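Long-range contacts in pilin (Streptococcus pyogenes serotype M1, PDB 3GLE), which is the major backbone subunit of the pilus, stacking head to tail and joined by isopeptide bonds into fibres needed for bacterial adhesion, aggregation and biofilm formation: residues K23-V28 / F153-D158; T37-K42 / V68-S73; D240-E245 / G271-Q276; N256-P261 / T285-N290. The protein carries 2 engineered substitutions. All coordinates share one frame; numbering follows the deposited sequence. Where two conformers were deposited one is given.

Contact 1. Residues K23-V28 / F153-D158. Engineered in segment 153-158: Ala-155 (natural residue Asn).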
loop_
_atom_site.group_PDB
_atom_site.type_symbol
_atom_site.label_atom_id
_atom_site.label_comp_id
_atom_site.label_asym_id
_atom_site.label_seq_id
_atom_site.Cartn_x
_atom_site.Cartn_y
_atom_site.Cartn_z
ATOM N N LYS A 23 -6.917 11.681 5.187
ATOM C CA LYS A 23 -6.213 10.765 4.298
ATOM C C LYS A 23 -7.124 9.616 3.916
ATOM O O LYS A 23 -7.743 9.025 4.774
ATOM C CB LYS A 23 -4.972 10.184 4.964
ATOM C CG LYS A 23 -4.195 9.283 4.042
ATOM C CD LYS A 23 -3.399 10.078 3.022
ATOM C CE LYS A 23 -2.801 9.166 1.950
ATOM N NZ LYS A 23 -2.089 9.986 0.911
ATOM N N ASN A 24 -7.168 9.296 2.626
ATOM C CA ASN A 24 -7.858 8.117 2.118
ATOM C C ASN A 24 -6.913 7.146 1.393
ATOM O O ASN A 24 -6.103 7.562 0.588
ATOM C CB ASN A 24 -9.012 8.548 1.205
ATOM C CG ASN A 24 -10.226 8.973 1.995
ATOM O OD1 ASN A 24 -10.850 8.150 2.659
ATOM N ND2 ASN A 24 -10.554 10.261 1.958
ATOM N N LEU A 25 -6.992 5.863 1.722
ATOM C CA LEU A 25 -6.298 4.830 0.960
ATOM C C LEU A 25 -7.287 4.141 0.062
ATOM O O LEU A 25 -8.249 3.548 0.563
ATOM C CB LEU A 25 -5.701 3.769 1.874
ATOM C CG LEU A 25 -4.398 3.980 2.615
ATOM C CD1 LEU A 25 -3.885 2.629 3.074
ATOM C CD2 LEU A 25 -3.381 4.653 1.735
ATOM N N ASP A 26 -7.064 4.241 -1.254
ATOM C CA ASP A 26 -7.878 3.541 -2.247
ATOM C C ASP A 26 -7.236 2.198 -2.573
ATOM O O ASP A 26 -6.173 2.137 -3.201
ATOM C CB ASP A 26 -7.969 4.366 -3.524
ATOM C CG ASP A 26 -8.953 5.499 -3.416
ATOM O OD1 ASP A 26 -9.316 5.876 -2.269
ATOM O OD2 ASP A 26 -9.366 6.013 -4.489
ATOM N N LEU A 27 -7.856 1.115 -2.130
ATOM C CA LEU A 27 -7.268 -0.211 -2.364
ATOM C C LEU A 27 -7.603 -0.767 -3.757
ATOM O O LEU A 27 -8.774 -0.939 -4.093
ATOM C CB LEU A 27 -7.682 -1.204 -1.272
ATOM C CG LEU A 27 -7.522 -0.851 0.213
ATOM C CD1 LEU A 27 -7.621 -2.121 1.064
ATOM C CD2 LEU A 27 -6.262 -0.076 0.544
ATOM N N VAL A 28 -6.586 -1.044 -4.572
ATOM C CA VAL A 28 -6.856 -1.739 -5.836
ATOM C C VAL A 28 -7.566 -3.105 -5.586
ATOM O O VAL A 28 -8.591 -3.405 -6.186
ATOM C CB VAL A 28 -5.592 -1.929 -6.705
ATOM C CG1 VAL A 28 -6.008 -2.398 -8.085
ATOM C CG2 VAL A 28 -4.777 -0.621 -6.809
ATOM N N PHE A 153 -6.309 14.042 0.942
ATOM C CA PHE A 153 -5.230 13.452 0.163
ATOM C C PHE A 153 -5.606 12.000 -0.038
ATOM O O PHE A 153 -6.120 11.372 0.870
ATOM C CB PHE A 153 -3.884 13.589 0.860
ATOM C CG PHE A 153 -3.392 14.995 0.918
ATOM C CD1 PHE A 153 -2.716 15.560 -0.166
ATOM C CD2 PHE A 153 -3.652 15.788 2.031
ATOM C CE1 PHE A 153 -2.275 16.864 -0.118
ATOM C CE2 PHE A 153 -3.198 17.106 2.077
ATOM C CZ PHE A 153 -2.518 17.646 0.996
ATOM N N LYS A 154 -5.419 11.511 -1.253
ATOM C CA LYS A 154 -5.747 10.133 -1.598
ATOM C C LYS A 154 -4.482 9.439 -2.096
ATOM O O LYS A 154 -3.739 10.005 -2.907
ATOM C CB LYS A 154 -6.799 10.109 -2.701
ATOM C CG LYS A 154 -7.367 8.708 -2.992
ATOM C CD LYS A 154 -8.564 8.803 -3.918
ATOM C CE LYS A 154 -8.153 9.086 -5.368
ATOM N NZ LYS A 154 -9.366 9.155 -6.247
ATOM N N ALA A 155 -4.213 8.244 -1.584
ATOM C CA ALA A 155 -3.134 7.410 -2.116
ATOM C C ALA A 155 -3.732 6.093 -2.614
ATOM O O ALA A 155 -4.661 5.572 -1.991
ATOM C CB ALA A 155 -2.129 7.137 -1.029
ATOM N N SER A 156 -3.237 5.559 -3.732
ATOM C CA SER A 156 -3.617 4.190 -4.117
ATOM C C SER A 156 -2.663 3.189 -3.471
ATOM O O SER A 156 -1.468 3.444 -3.346
ATOM C CB SER A 156 -3.721 4.006 -5.631
ATOM O OG SER A 156 -2.641 4.656 -6.280
ATOM N N LEU A 157 -3.219 2.098 -2.967
ATOM C CA LEU A 157 -2.422 1.010 -2.452
ATOM C C LEU A 157 -2.652 -0.167 -3.395
ATOM O O LEU A 157 -3.766 -0.721 -3.467
ATOM C CB LEU A 157 -2.798 0.655 -1.011
ATOM C CG LEU A 157 -2.132 -0.627 -0.484
ATOM C CD1 LEU A 157 -0.645 -0.439 -0.151
ATOM C CD2 LEU A 157 -2.884 -1.210 0.696
ATOM N N ASP A 158 -1.609 -0.476 -4.168
ATOM C CA ASP A 158 -1.600 -1.614 -5.085
ATOM C C ASP A 158 -1.140 -2.829 -4.300
ATOM O O ASP A 158 -0.484 -2.706 -3.257
ATOM C CB ASP A 158 -0.628 -1.372 -6.258
ATOM C CG ASP A 158 -1.045 -2.102 -7.577
ATOM O OD1 ASP A 158 -2.170 -2.649 -7.693
ATOM O OD2 ASP A 158 -0.226 -2.114 -8.532
#

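Contact 2. Residues T37-K42 / V68-S73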
loop_
_atom_site.group_PDB
_atom_site.type_symbol
_atom_site.label_atom_id
_atom_site.label_comp_id
_atom_site.label_asym_id
_atom_site.label_seq_id
_atom_site.Cartn_x
_atom_site.Cartn_y
_atom_site.Cartn_z
ATOM N N THR A 37 2.641 2.403 8.158
ATOM C CA THR A 37 3.290 3.596 7.584
ATOM C C THR A 37 2.599 4.864 8.014
ATOM O O THR A 37 1.447 4.828 8.447
ATOM C CB THR A 37 3.367 3.528 6.021
ATOM O OG1 THR A 37 4.214 4.576 5.551
ATOM C CG2 THR A 37 1.963 3.623 5.341
ATOM N N ASP A 38 3.278 5.995 7.864
ATOM C CA ASP A 38 2.604 7.260 8.097
ATOM C C ASP A 38 2.483 8.154 6.856
ATOM O O ASP A 38 3.156 7.948 5.845
ATOM C CB ASP A 38 3.235 7.998 9.276
ATOM C CG ASP A 38 4.706 8.323 9.056
ATOM O OD1 ASP A 38 5.178 8.239 7.886
ATOM O OD2 ASP A 38 5.393 8.671 10.066
ATOM N N PHE A 39 1.623 9.153 6.945
ATOM C CA PHE A 39 1.610 10.221 5.961
ATOM C C PHE A 39 1.698 11.529 6.718
ATOM O O PHE A 39 1.022 11.709 7.753
ATOM C CB PHE A 39 0.347 10.154 5.105
ATOM C CG PHE A 39 0.236 8.892 4.294
ATOM C CD1 PHE A 39 0.808 8.814 3.017
ATOM C CD2 PHE A 39 -0.430 7.778 4.803
ATOM C CE1 PHE A 39 0.689 7.646 2.248
ATOM C CE2 PHE A 39 -0.529 6.602 4.072
ATOM C CZ PHE A 39 0.021 6.535 2.782
ATOM N N THR A 40 2.553 12.427 6.237
ATOM C CA THR A 40 2.746 13.718 6.897
ATOM C C THR A 40 2.212 14.860 6.031
ATOM O O THR A 40 2.369 14.845 4.812
ATOM C CB THR A 40 4.253 13.958 7.298
ATOM O OG1 THR A 40 5.090 13.870 6.143
ATOM C CG2 THR A 40 4.727 12.895 8.245
ATOM N N PHE A 41 1.563 15.838 6.653
ATOM C CA PHE A 41 1.055 17.002 5.943
ATOM C C PHE A 41 1.682 18.254 6.502
ATOM O O PHE A 41 1.779 18.414 7.712
ATOM C CB PHE A 41 -0.478 17.057 6.022
ATOM C CG PHE A 41 -1.111 15.750 5.678
ATOM C CD1 PHE A 41 -1.055 15.272 4.379
ATOM C CD2 PHE A 41 -1.668 14.958 6.659
ATOM C CE1 PHE A 41 -1.601 14.059 4.058
ATOM C CE2 PHE A 41 -2.212 13.729 6.342
ATOM C CZ PHE A 41 -2.165 13.278 5.040
ATOM N N LYS A 42 2.159 19.100 5.595
ATOM C CA LYS A 42 2.815 20.329 5.952
ATOM C C LYS A 42 1.947 21.505 5.571
ATOM O O LYS A 42 1.356 21.543 4.463
ATOM C CB LYS A 42 4.170 20.441 5.243
ATOM C CG LYS A 42 4.932 21.722 5.608
ATOM C CD LYS A 42 6.304 21.734 4.974
ATOM C CE LYS A 42 6.950 23.089 5.133
ATOM N NZ LYS A 42 8.313 23.155 4.482
ATOM N N VAL A 68 -1.026 11.197 9.949
ATOM C CA VAL A 68 -1.863 10.063 10.219
ATOM C C VAL A 68 -1.026 8.780 10.027
ATOM O O VAL A 68 -0.097 8.751 9.216
ATOM C CB VAL A 68 -3.079 10.017 9.264
ATOM C CG1 VAL A 68 -3.998 11.221 9.495
ATOM C CG2 VAL A 68 -2.613 9.937 7.791
ATOM N N THR A 69 -1.382 7.729 10.758
ATOM C CA THR A 69 -0.613 6.497 10.747
ATOM C C THR A 69 -1.506 5.287 10.476
ATOM O O THR A 69 -2.556 5.130 11.091
ATOM C CB THR A 69 0.109 6.324 12.095
ATOM O OG1 THR A 69 0.895 7.505 12.345
ATOM C CG2 THR A 69 0.993 5.065 12.074
ATOM N N TYR A 70 -1.100 4.459 9.525
ATOM C CA TYR A 70 -1.784 3.195 9.265
ATOM C C TYR A 70 -0.954 2.060 9.855
ATOM O O TYR A 70 0.280 2.141 9.850
ATOM C CB TYR A 70 -1.968 2.976 7.765
ATOM C CG TYR A 70 -2.967 3.920 7.139
ATOM C CD1 TYR A 70 -4.300 3.531 6.953
ATOM C CD2 TYR A 70 -2.593 5.215 6.758
ATOM C CE1 TYR A 70 -5.249 4.430 6.389
ATOM C CE2 TYR A 70 -3.527 6.109 6.193
ATOM C CZ TYR A 70 -4.853 5.714 6.015
ATOM O OH TYR A 70 -5.771 6.600 5.444
ATOM N N THR A 71 -1.637 1.026 10.365
ATOM C CA THR A 71 -1.001 -0.212 10.813
ATOM C C THR A 71 -1.726 -1.396 10.207
ATOM O O THR A 71 -2.859 -1.251 9.734
ATOM C CB THR A 71 -1.052 -0.378 12.334
ATOM O OG1 THR A 71 -2.416 -0.426 12.766
ATOM C CG2 THR A 71 -0.358 0.790 13.030
ATOM N N ASN A 72 -1.079 -2.567 10.227
ATOM C CA ASN A 72 -1.658 -3.781 9.667
ATOM C C ASN A 72 -3.097 -3.995 10.150
ATOM O O ASN A 72 -3.971 -4.346 9.355
ATOM C CB ASN A 72 -0.798 -5.004 10.013
ATOM C CG ASN A 72 0.595 -4.980 9.356
ATOM O OD1 ASN A 72 1.503 -5.635 9.843
ATOM N ND2 ASN A 72 0.760 -4.237 8.273
ATOM N N SER A 73 -3.323 -3.734 11.442
ATOM C CA SER A 73 -4.630 -3.882 12.103
ATOM C C SER A 73 -5.761 -2.973 11.595
ATOM O O SER A 73 -6.904 -3.160 12.006
ATOM C CB SER A 73 -4.479 -3.673 13.612
ATOM O OG SER A 73 -4.200 -2.311 13.876
#

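Contact 3. Residues D240-E245 / G271-Q276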
loop_
_atom_site.group_PDB
_atom_site.type_symbol
_atom_site.label_atom_id
_atom_site.label_comp_id
_atom_site.label_asym_id
_atom_site.label_seq_id
_atom_site.Cartn_x
_atom_site.Cartn_y
_atom_site.Cartn_z
ATOM N N ASP A 240 9.666 -10.012 0.496
ATOM C CA ASP A 240 10.588 -11.087 0.092
ATOM C C ASP A 240 9.929 -12.449 0.305
ATOM O O ASP A 240 9.209 -12.639 1.296
ATOM C CB ASP A 240 11.920 -11.027 0.875
ATOM C CG ASP A 240 12.745 -9.794 0.528
ATOM O OD1 ASP A 240 12.458 -9.161 -0.515
ATOM O OD2 ASP A 240 13.682 -9.435 1.286
ATOM N N TYR A 241 10.167 -13.393 -0.612
ATOM C CA TYR A 241 9.647 -14.764 -0.427
ATOM C C TYR A 241 10.520 -15.791 -1.108
ATOM O O TYR A 241 11.345 -15.437 -1.980
ATOM C CB TYR A 241 8.207 -14.893 -0.915
ATOM C CG TYR A 241 8.056 -14.631 -2.398
ATOM C CD1 TYR A 241 8.168 -15.661 -3.318
ATOM C CD2 TYR A 241 7.816 -13.332 -2.878
ATOM C CE1 TYR A 241 8.054 -15.420 -4.676
ATOM C CE2 TYR A 241 7.672 -13.086 -4.231
ATOM C CZ TYR A 241 7.813 -14.131 -5.131
ATOM O OH TYR A 241 7.694 -13.895 -6.476
ATOM N N VAL A 242 10.338 -17.051 -0.679
ATOM C CA VAL A 242 10.985 -18.234 -1.230
ATOM C C VAL A 242 9.907 -19.334 -1.439
ATOM O O VAL A 242 9.059 -19.557 -0.577
ATOM C CB VAL A 242 12.091 -18.772 -0.287
ATOM C CG1 VAL A 242 12.815 -19.970 -0.900
ATOM C CG2 VAL A 242 13.128 -17.665 0.057
ATOM N N VAL A 243 9.920 -19.966 -2.613
ATOM C CA VAL A 243 9.107 -21.149 -2.884
ATOM C C VAL A 243 10.042 -22.327 -3.146
ATOM O O VAL A 243 10.953 -22.219 -3.936
ATOM C CB VAL A 243 8.222 -20.976 -4.122
ATOM C CG1 VAL A 243 7.144 -22.066 -4.139
ATOM C CG2 VAL A 243 7.566 -19.580 -4.159
ATOM N N THR A 244 9.809 -23.446 -2.475
ATOM C CA THR A 244 10.644 -24.638 -2.644
ATOM C C THR A 244 9.784 -25.862 -2.891
ATOM O O THR A 244 8.750 -26.024 -2.258
ATOM C CB THR A 244 11.494 -24.863 -1.384
ATOM O OG1 THR A 244 12.350 -23.727 -1.189
ATOM C CG2 THR A 244 12.371 -26.076 -1.531
ATOM N N GLU A 245 10.192 -26.718 -3.820
ATOM C CA GLU A 245 9.590 -28.050 -3.941
ATOM C C GLU A 245 10.544 -29.005 -3.243
ATOM O O GLU A 245 11.754 -28.794 -3.260
ATOM C CB GLU A 245 9.458 -28.455 -5.410
ATOM C CG GLU A 245 8.822 -29.821 -5.667
ATOM C CD GLU A 245 8.930 -30.251 -7.142
ATOM O OE1 GLU A 245 8.225 -29.657 -7.984
ATOM O OE2 GLU A 245 9.747 -31.165 -7.473
ATOM N N GLY A 271 16.787 -26.934 -10.624
ATOM C CA GLY A 271 16.688 -27.396 -9.254
ATOM C C GLY A 271 15.334 -27.136 -8.670
ATOM O O GLY A 271 14.388 -26.920 -9.407
ATOM N N ASN A 272 15.259 -27.110 -7.340
ATOM C CA ASN A 272 13.973 -27.220 -6.654
ATOM C C ASN A 272 13.534 -26.002 -5.855
ATOM O O ASN A 272 12.484 -26.038 -5.215
ATOM C CB ASN A 272 13.939 -28.482 -5.788
ATOM C CG ASN A 272 15.040 -28.495 -4.760
ATOM O OD1 ASN A 272 15.542 -27.439 -4.360
ATOM N ND2 ASN A 272 15.442 -29.690 -4.333
ATOM N N SER A 273 14.306 -24.920 -5.926
ATOM C CA SER A 273 13.964 -23.699 -5.212
ATOM C C SER A 273 14.135 -22.421 -6.038
ATOM O O SER A 273 15.031 -22.306 -6.874
ATOM C CB SER A 273 14.810 -23.575 -3.942
ATOM O OG SER A 273 14.358 -22.479 -3.161
ATOM N N THR A 274 13.268 -21.453 -5.779
ATOM C CA THR A 274 13.487 -20.110 -6.278
ATOM C C THR A 274 14.585 -19.557 -5.389
ATOM O O THR A 274 14.927 -20.148 -4.362
ATOM C CB THR A 274 12.218 -19.231 -6.135
ATOM O OG1 THR A 274 11.917 -19.024 -4.747
ATOM C CG2 THR A 274 11.035 -19.900 -6.780
ATOM N N GLU A 275 15.195 -18.461 -5.784
ATOM C CA GLU A 275 16.039 -17.780 -4.824
ATOM C C GLU A 275 15.108 -16.823 -4.079
ATOM O O GLU A 275 13.875 -16.905 -4.232
ATOM C CB GLU A 275 17.240 -17.108 -5.501
ATOM C CG GLU A 275 18.257 -18.114 -6.080
ATOM C CD GLU A 275 18.937 -18.971 -5.005
ATOM O OE1 GLU A 275 19.266 -18.425 -3.922
ATOM O OE2 GLU A 275 19.155 -20.186 -5.244
ATOM N N GLN A 276 15.662 -15.966 -3.244
ATOM C CA GLN A 276 14.832 -14.990 -2.573
ATOM C C GLN A 276 14.363 -13.980 -3.624
ATOM O O GLN A 276 15.187 -13.337 -4.287
ATOM C CB GLN A 276 15.611 -14.314 -1.463
ATOM C CG GLN A 276 14.793 -13.373 -0.606
ATOM C CD GLN A 276 15.524 -13.013 0.670
ATOM O OE1 GLN A 276 16.653 -13.434 0.877
ATOM N NE2 GLN A 276 14.889 -12.247 1.526
#

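Contact 4. Residues N256-P261 / T285-N290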
loop_
_atom_site.group_PDB
_atom_site.type_symbol
_atom_site.label_atom_id
_atom_site.label_comp_id
_atom_site.label_asym_id
_atom_site.label_seq_id
_atom_site.Cartn_x
_atom_site.Cartn_y
_atom_site.Cartn_z
ATOM N N ASN A 256 13.034 -28.233 -12.625
ATOM C CA ASN A 256 13.476 -26.917 -13.047
ATOM C C ASN A 256 12.378 -25.898 -12.699
ATOM O O ASN A 256 11.184 -26.244 -12.687
ATOM C CB ASN A 256 13.810 -26.932 -14.547
ATOM C CG ASN A 256 15.047 -27.798 -14.874
ATOM O OD1 ASN A 256 16.176 -27.343 -14.775
ATOM N ND2 ASN A 256 14.818 -29.046 -15.263
ATOM N N VAL A 257 12.772 -24.661 -12.401
ATOM C CA VAL A 257 11.807 -23.628 -12.038
ATOM C C VAL A 257 11.854 -22.545 -13.107
ATOM O O VAL A 257 12.922 -22.190 -13.587
ATOM C CB VAL A 257 12.127 -22.983 -10.651
ATOM C CG1 VAL A 257 10.970 -22.161 -10.167
ATOM C CG2 VAL A 257 12.458 -24.025 -9.625
ATOM N N GLU A 258 10.690 -22.038 -13.484
ATOM C CA GLU A 258 10.616 -20.806 -14.262
ATOM C C GLU A 258 9.986 -19.732 -13.402
ATOM O O GLU A 258 8.921 -19.940 -12.854
ATOM C CB GLU A 258 9.761 -20.997 -15.497
ATOM C CG GLU A 258 10.249 -22.054 -16.456
ATOM C CD GLU A 258 9.216 -22.325 -17.531
ATOM O OE1 GLU A 258 8.448 -23.328 -17.415
ATOM O OE2 GLU A 258 9.160 -21.497 -18.469
ATOM N N VAL A 259 10.628 -18.585 -13.298
ATOM C CA VAL A 259 10.104 -17.477 -12.504
ATOM C C VAL A 259 9.728 -16.395 -13.503
ATOM O O VAL A 259 10.580 -15.860 -14.195
ATOM C CB VAL A 259 11.149 -16.991 -11.489
ATOM C CG1 VAL A 259 10.679 -15.731 -10.769
ATOM C CG2 VAL A 259 11.448 -18.092 -10.496
ATOM N N SER A 260 8.448 -16.103 -13.599
ATOM C CA SER A 260 7.912 -15.378 -14.742
ATOM C C SER A 260 7.036 -14.177 -14.335
ATOM O O SER A 260 5.816 -14.328 -14.152
ATOM C CB SER A 260 7.131 -16.364 -15.615
ATOM O OG SER A 260 6.545 -15.717 -16.730
ATOM N N PRO A 261 7.660 -12.981 -14.163
ATOM C CA PRO A 261 6.846 -11.795 -13.851
ATOM C C PRO A 261 6.033 -11.383 -15.073
ATOM O O PRO A 261 6.519 -11.504 -16.194
ATOM C CB PRO A 261 7.881 -10.709 -13.502
ATOM C CG PRO A 261 9.172 -11.153 -14.172
ATOM C CD PRO A 261 9.075 -12.645 -14.450
ATOM N N THR A 285 4.182 -15.487 -11.863
ATOM C CA THR A 285 3.929 -16.918 -12.052
ATOM C C THR A 285 5.218 -17.717 -11.986
ATOM O O THR A 285 6.157 -17.481 -12.760
ATOM C CB THR A 285 3.209 -17.235 -13.387
ATOM O OG1 THR A 285 1.938 -16.584 -13.388
ATOM C CG2 THR A 285 2.960 -18.724 -13.528
ATOM N N ILE A 286 5.217 -18.693 -11.082
ATOM C CA ILE A 286 6.321 -19.570 -10.871
ATOM C C ILE A 286 5.871 -21.004 -11.207
ATOM O O ILE A 286 4.914 -21.526 -10.616
ATOM C CB ILE A 286 6.811 -19.440 -9.416
ATOM C CG1 ILE A 286 7.358 -18.019 -9.196
ATOM C CG2 ILE A 286 7.874 -20.476 -9.106
ATOM C CD1 ILE A 286 7.871 -17.745 -7.851
ATOM N N THR A 287 6.541 -21.616 -12.178
ATOM C CA THR A 287 6.167 -22.949 -12.635
ATOM C C THR A 287 7.313 -23.914 -12.354
ATOM O O THR A 287 8.418 -23.720 -12.851
ATOM C CB THR A 287 5.845 -22.972 -14.147
ATOM O OG1 THR A 287 4.833 -22.004 -14.444
ATOM C CG2 THR A 287 5.364 -24.363 -14.604
ATOM N N PHE A 288 7.037 -24.941 -11.562
ATOM C CA PHE A 288 7.979 -26.043 -11.343
ATOM C C PHE A 288 7.684 -27.188 -12.335
ATOM O O PHE A 288 6.605 -27.797 -12.271
ATOM C CB PHE A 288 7.871 -26.571 -9.902
ATOM C CG PHE A 288 8.367 -25.606 -8.828
ATOM C CD1 PHE A 288 7.602 -24.526 -8.432
ATOM C CD2 PHE A 288 9.571 -25.833 -8.186
ATOM C CE1 PHE A 288 8.035 -23.658 -7.447
ATOM C CE2 PHE A 288 10.025 -24.963 -7.200
ATOM C CZ PHE A 288 9.248 -23.870 -6.826
ATOM N N THR A 289 8.634 -27.458 -13.242
ATOM C CA THR A 289 8.535 -28.580 -14.190
ATOM C C THR A 289 9.307 -29.807 -13.658
ATOM O O THR A 289 10.509 -29.744 -13.392
ATOM C CB THR A 289 9.052 -28.192 -15.591
ATOM O OG1 THR A 289 8.259 -27.134 -16.119
ATOM C CG2 THR A 289 9.025 -29.357 -16.587
ATOM N N ASN A 290 8.580 -30.910 -13.500
ATOM C CA ASN A 290 9.116 -32.167 -13.021
ATOM C C ASN A 290 9.090 -33.173 -14.147
ATOM O O ASN A 290 8.029 -33.590 -14.599
ATOM C CB ASN A 290 8.298 -32.667 -11.827
ATOM C CG ASN A 290 8.504 -31.793 -10.585
ATOM O OD1 ASN A 290 9.583 -31.745 -10.029
HETATM O O HOH W 1 12.695 -30.598 -15.230
HETATM O O HOH W 2 9.211 -24.824 -15.305
HETATM O O HOH W 3 2.590 -13.519 -14.147
#

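Contact 1. Residues K23-V28 / F153-D158
The end of the Lys-23 side chain lies against the methyl group of Ala-155, with NZ 3.4 Å from CB of Ala-155. With CG anti to the backbone N (chi1 -177°) and a bend at chi2, the lysine chain turns towards the neighbouring strand: CD comes 3.7 Å from the carbonyl O of Phe-153, and NZ also nears that residue's CB. Ala-155 is engineered from the natural asparagine, the partner of Lys-23 in an isopeptide cross-link. Here the amine forms a salt bridge with Glu-104, the residue that catalyses formation of that bond, and a cation-pi contact with Phe-39.

Strands 18-27 and 151-169 pair in parallel, and five backbone hydrogen bonds run between the segments, among them Ala-155 N to Asn-24 O at 3.0 Å and Asp-26 N to Ala-155 O at 2.8 Å. Next to Lys-23 on the same face, CD2 of Leu-25 meets CB of Ala-155 at 3.9 Å. Further along, Leu-27 and Leu-157 lie side by side and touch through their CD2 atoms, 3.6 Å apart. On the other face, the modelled conformer of Asp-26 crosses Lys-154, giving a long and tentative salt bridge of 3.6 Å between OD2 and NZ.

In the CnaB-like fold, an isopeptide ties a strand near the start of the domain to its last strand. Backbone pairing holds the two strands in register, and the lysine amine sits directly beside Ala-155 and Glu-104, the geometry of a cross-link site that remains unjoined because Ala-155 lacks the side-chain carboxamide of the natural asparagine.

Contact 2. Residues T37-K42 / V68-S73
Antiparallel strand pairing through Thr-37 with Tyr-70 and Phe-39 with Val-68 joins strand 37-45 to the end of strand 65-70 in the N-terminal domain. Both are hydrogen-bonded pairs, closed by Tyr-70 N to Thr-37 O at 2.8 Å and Phe-39 N to Val-68 O at 2.9 Å; Asp-38 and Thr-69 form the non-hydrogen-bonded pair between them. The pairing ends at Tyr-70, beyond which the chain turns into a short 3-10 segment.

Phe-39, Val-68 and Tyr-70 share the inward face. The rings of Phe-39 and Tyr-70 meet rim to rim with planes at 87°, and CD2 of Tyr-70 lies in the plane of the Phe-39 ring, 3.7 Å from its CE2. CG2 of Val-68 takes the position between backbone N and carbonyl carbon (CG1 at chi1 -65°) and bridges two phenylalanines, reaching CB of Phe-39 at 4.0 Å and CE2 of Phe-41 at 4.1 Å. Tyr-70 OH is hydrogen-bonded to Asn-79 O. On the outer face Asp-38 forms salt bridges with Lys-67 and Lys-106.

Lys-23 packs on this apolar surface, touching Val-68 and Tyr-70, while Phe-39 and Phe-41 touch Glu-104. Such an apolar, aromatic-rich surround of the reacting lysine and acid is characteristic of isopeptide sites in CnaB-like domains.

Contact 3. Residues D240-E245 / G271-Q276
Residues 272-276 run almost exactly opposite to strand 240-245, their end-to-end directions 175° apart, and the backbones form a single bridge, at Thr-244 with Ser-273. Two ordinary backbone bonds flank this pair, Thr-274 N to Val-243 O at 3.1 Å and Glu-245 N to Asn-272 O at 2.8 Å.

A side chain also takes part in the backbone pairing: Val-243 N donates to Thr-274 OG1 at 3.1 Å and nearly straight. The hydroxyl reaches it by standing between its own backbone N and carbonyl carbon (chi1 66°), and it passes the bond on to Glu-275 O at 2.9 Å. Its methyl, CG2, leans on CB of Val-243. A second relay lies on the outer side, where Thr-244 OG1 donates to Ser-273 OG at 3.1 Å and that hydroxyl in turn donates, in the carbonyl plane, to Thr-274 O at 2.7 Å. At the far end the amide of Gln-276 crosses the carboxylate of Asp-240 with planes 89° apart, NE2 lying 3.1 Å from OD2; OD1 of Asp-240 is hydrogen-bonded to Thr-278.

Glu-245, the residue that catalyses formation of the isopeptide between Lys-166 and Asn-290, turns its carboxylate inward to Lys-166 and Thr-255. Hydroxyl relays thus splice an irregular loop onto the strand, satisfy the buried Thr-274 side chain, and leave the main chain of the catalytic glutamate held by Asn-272.

Contact 4. Residues N256-P261 / T285-N290
One face of the Phe-288 ring is covered by Val-257, whose CG1 sits 4.1 Å from the ring centroid and 9° off the normal, a CH-pi contact. The other methyl of the valine, CG2, lies 3.6 Å from CE2 of Phe-288, and Phe-181 meets the ring edge-to-face. This pair belongs to an antiparallel pairing of strands 254-261 and 284-291 in the C-terminal CnaB-like domain.

Val-257 faces the core with CG1 anti to its backbone N (chi1 -167°), an orientation that lays one methyl over the ring and also brings CG1 within 3.7 Å of CG2 of Ile-286. Val-259 adds a looser contact with CG1 of Ile-286. Strand 240-245 and the loop at Thr-274 pack against this same apolar face.

Three hydrogen-bonded pairs, Asn-256 with Thr-289, Glu-258 with Thr-287 and Ser-260 with Thr-285, alternate with the two apolar ones. Glu-258 N to Thr-287 O is close to straight at 2.9 Å, whereas Ser-260 N to Thr-285 O is markedly bent, at 135°. Next along the strand, Asn-290 is covalently joined through CG to NZ of Lys-166, so this pairing borders the intact isopeptide of the domain.

On the polar face the side chains of Glu-258 and Thr-287 run side by side, and Glu-258 OE1 stays 4.0 Å from Thr-289 OG1. One water links the carboxylate to the neighbouring strand: it donates to Glu-258 OE1 at 2.7 Å and to Thr-287 O at 2.8 Å, while accepting from Thr-289 OG1 at 2.6 Å.

From the N terminus, strand 18-27 opens the long loop that contact 1 closes 125 residues later. Contact 2 lies wholly within that loop and touches contact 1, so strands 18-27, 37-45, 65-70 and 151-169 of the N-terminal domain meet at one site. Strand 151-169 then runs on into the C-terminal domain, where it pairs with 284-291, linking the two halves through one sheet. There contact 3 closes a loop of 25 residues between 245 and 271, and contact 4 one of 23 between 261 and 285; the two cross, as their segments alternate along the chain. They meet around Glu-245, Phe-288 and Asn-290, with centres about 31 to 37 Å from those of contacts 1 and 2.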